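Side-chain contact in putative type VI secretion protein (Escherichia coli, PDB 6SKI), which probably hydrolyses phospholipids as a toxic effector that is loaded on the VgrG spike of the type VI secretion system: residues Ser311-Gly316 with Asn418-Val423. Sequence-based numbering, arbitrary orientation.
Sequences SDIGGG and NVCLRV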
loop_
_atom_site.group_PDB
_atom_site.type_symbol
_atom_site.label_atom_id
_atom_site.label_comp_id
_atom_site.label_asym_id
_atom_site.label_seq_id
_atom_site.Cartn_x
_atom_site.Cartn_y
_atom_site.Cartn_z
ATOM N N SER A 311 2.280 -7.142 7.734
ATOM C CA SER A 311 1.049 -6.538 8.211
ATOM C C SER A 311 1.067 -6.299 9.714
ATOM O O SER A 311 0.037 -5.936 10.287
ATOM C CB SER A 311 -0.145 -7.413 7.826
ATOM O OG SER A 311 -0.689 -7.016 6.582
ATOM N N ASP A 312 2.215 -6.486 10.360
ATOM C CA ASP A 312 2.432 -6.022 11.720
ATOM C C ASP A 312 3.155 -4.692 11.734
ATOM O O ASP A 312 3.281 -4.069 12.791
ATOM C CB ASP A 312 3.234 -7.050 12.522
ATOM C CG ASP A 312 2.401 -8.227 12.944
ATOM O OD1 ASP A 312 1.262 -8.005 13.400
ATOM O OD2 ASP A 312 2.880 -9.371 12.821
ATOM N N ILE A 313 3.622 -4.246 10.578
ATOM C CA ILE A 313 4.201 -2.928 10.399
ATOM C C ILE A 313 3.229 -2.009 9.680
ATOM O O ILE A 313 3.056 -0.852 10.061
ATOM C CB ILE A 313 5.541 -3.019 9.637
ATOM C CG1 ILE A 313 6.509 -3.942 10.375
ATOM C CG2 ILE A 313 6.136 -1.644 9.432
ATOM C CD1 ILE A 313 6.957 -3.440 11.711
ATOM N N GLY A 314 2.564 -2.517 8.649
ATOM C CA GLY A 314 1.600 -1.709 7.943
ATOM C C GLY A 314 0.156 -1.942 8.306
ATOM O O GLY A 314 -0.722 -1.307 7.715
ATOM N N GLY A 315 -0.125 -2.827 9.252
ATOM C CA GLY A 315 -1.488 -3.129 9.627
ATOM C C GLY A 315 -2.149 -4.100 8.665
ATOM O O GLY A 315 -1.692 -4.328 7.547
ATOM N N GLY A 316 -3.257 -4.679 9.114
ATOM C CA GLY A 316 -3.993 -5.580 8.254
ATOM C C GLY A 316 -4.389 -6.891 8.894
ATOM O O GLY A 316 -4.932 -7.771 8.223
ATOM N N ASN A 418 -0.396 -0.692 15.838
ATOM C CA ASN A 418 -0.679 0.591 16.468
ATOM C C ASN A 418 0.609 1.271 16.911
ATOM O O ASN A 418 0.741 2.496 16.815
ATOM C CB ASN A 418 -1.621 0.390 17.649
ATOM C CG ASN A 418 -2.970 -0.141 17.229
ATOM O OD1 ASN A 418 -3.403 0.064 16.098
ATOM N ND2 ASN A 418 -3.640 -0.835 18.136
ATOM N N VAL A 419 1.579 0.488 17.381
ATOM C CA VAL A 419 2.891 1.039 17.702
ATOM C C VAL A 419 3.558 1.576 16.446
ATOM O O VAL A 419 4.126 2.675 16.445
ATOM C CB VAL A 419 3.760 -0.030 18.389
ATOM C CG1 VAL A 419 5.145 0.511 18.676
ATOM C CG2 VAL A 419 3.097 -0.519 19.660
ATOM N N CYS A 420 3.496 0.813 15.354
ATOM C CA CYS A 420 4.075 1.290 14.102
ATOM C C CYS A 420 3.352 2.531 13.593
ATOM O O CYS A 420 3.983 3.442 13.040
ATOM C CB CYS A 420 4.034 0.173 13.066
ATOM S SG CYS A 420 5.016 -1.254 13.547
ATOM N N LEU A 421 2.035 2.587 13.794
ATOM C CA LEU A 421 1.264 3.782 13.487
ATOM C C LEU A 421 1.775 4.981 14.266
ATOM O O LEU A 421 1.920 6.072 13.715
ATOM C CB LEU A 421 -0.205 3.538 13.814
ATOM C CG LEU A 421 -1.181 4.634 13.412
ATOM C CD1 LEU A 421 -1.165 4.850 11.917
ATOM C CD2 LEU A 421 -2.555 4.278 13.899
ATOM N N ARG A 422 2.026 4.800 15.560
ATOM C CA ARG A 422 2.481 5.915 16.382
ATOM C C ARG A 422 3.877 6.367 15.977
ATOM O O ARG A 422 4.189 7.561 16.026
ATOM C CB ARG A 422 2.426 5.529 17.856
ATOM C CG ARG A 422 1.010 5.478 18.365
ATOM C CD ARG A 422 0.859 4.629 19.593
ATOM N NE ARG A 422 -0.533 4.239 19.772
ATOM C CZ ARG A 422 -1.389 4.879 20.556
ATOM N NH1 ARG A 422 -0.997 5.948 21.233
ATOM N NH2 ARG A 422 -2.637 4.457 20.659
ATOM N N VAL A 423 4.726 5.432 15.554
ATOM C CA VAL A 423 6.045 5.820 15.063
ATOM C C VAL A 423 5.925 6.641 13.783
ATOM O O VAL A 423 6.587 7.678 13.626
ATOM C CB VAL A 423 6.931 4.581 14.859
ATOM C CG1 VAL A 423 8.320 5.001 14.438
ATOM C CG2 VAL A 423 7.003 3.776 16.133
#
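Between 311-316 and 418-423, every contact on the helix side is made by Cys420, which meets Asp312 and Ile313. Its CB points at the loop and lies 3.3 Å from the carbonyl O of Ile313. The sulfur reaches back to the carbonyl of the residue before. Cys420 SG is 3.4 Å from the carbonyl O of Asp312 and 3.5 Å from CD1 of Ile313. The polar backbone atom and the methyl group thus lie next to each other on the loop-facing side of the sulfur. The first torsion of Cys420 sets this position: SG is anti to the carbonyl carbon and beside the backbone N (chi1 -63°).

Ile313 starts in the other direction, with CB directed away from the helix. Its longer branch comes back. CG1 lies beside the backbone N, and a second turn at chi2 (-66°) brings CD1 to the sulfur. The Ile313 side chain also packs on Ile282 and Ala284 of strand 278-284 and on Leu306 of strand 303-306.

The fold is of the alpha/beta-hydrolase type. Strands 278-284 and 303-306 are parallel neighbours in its central sheet. Leu306 touches Cys420 as well, and Val423 touches Phe280, Ile282, Leu304 and Leu306. Helix 416-431 therefore packs against both the sheet and the loop that follows strand 303-306. Just before Ser311 is His310, which with Ser197 and Asp245 has the geometry of a charge relay, consistent with a catalytic triad. Ile313 lies near these three without touching them.

Asp312 offers the helix its backbone; its carboxylate OD2 accepts a hydrogen bond from His487 N. Within the loop, Ser311 OG donates to Gly315 O at 3.0 Å, from above the carbonyl plane.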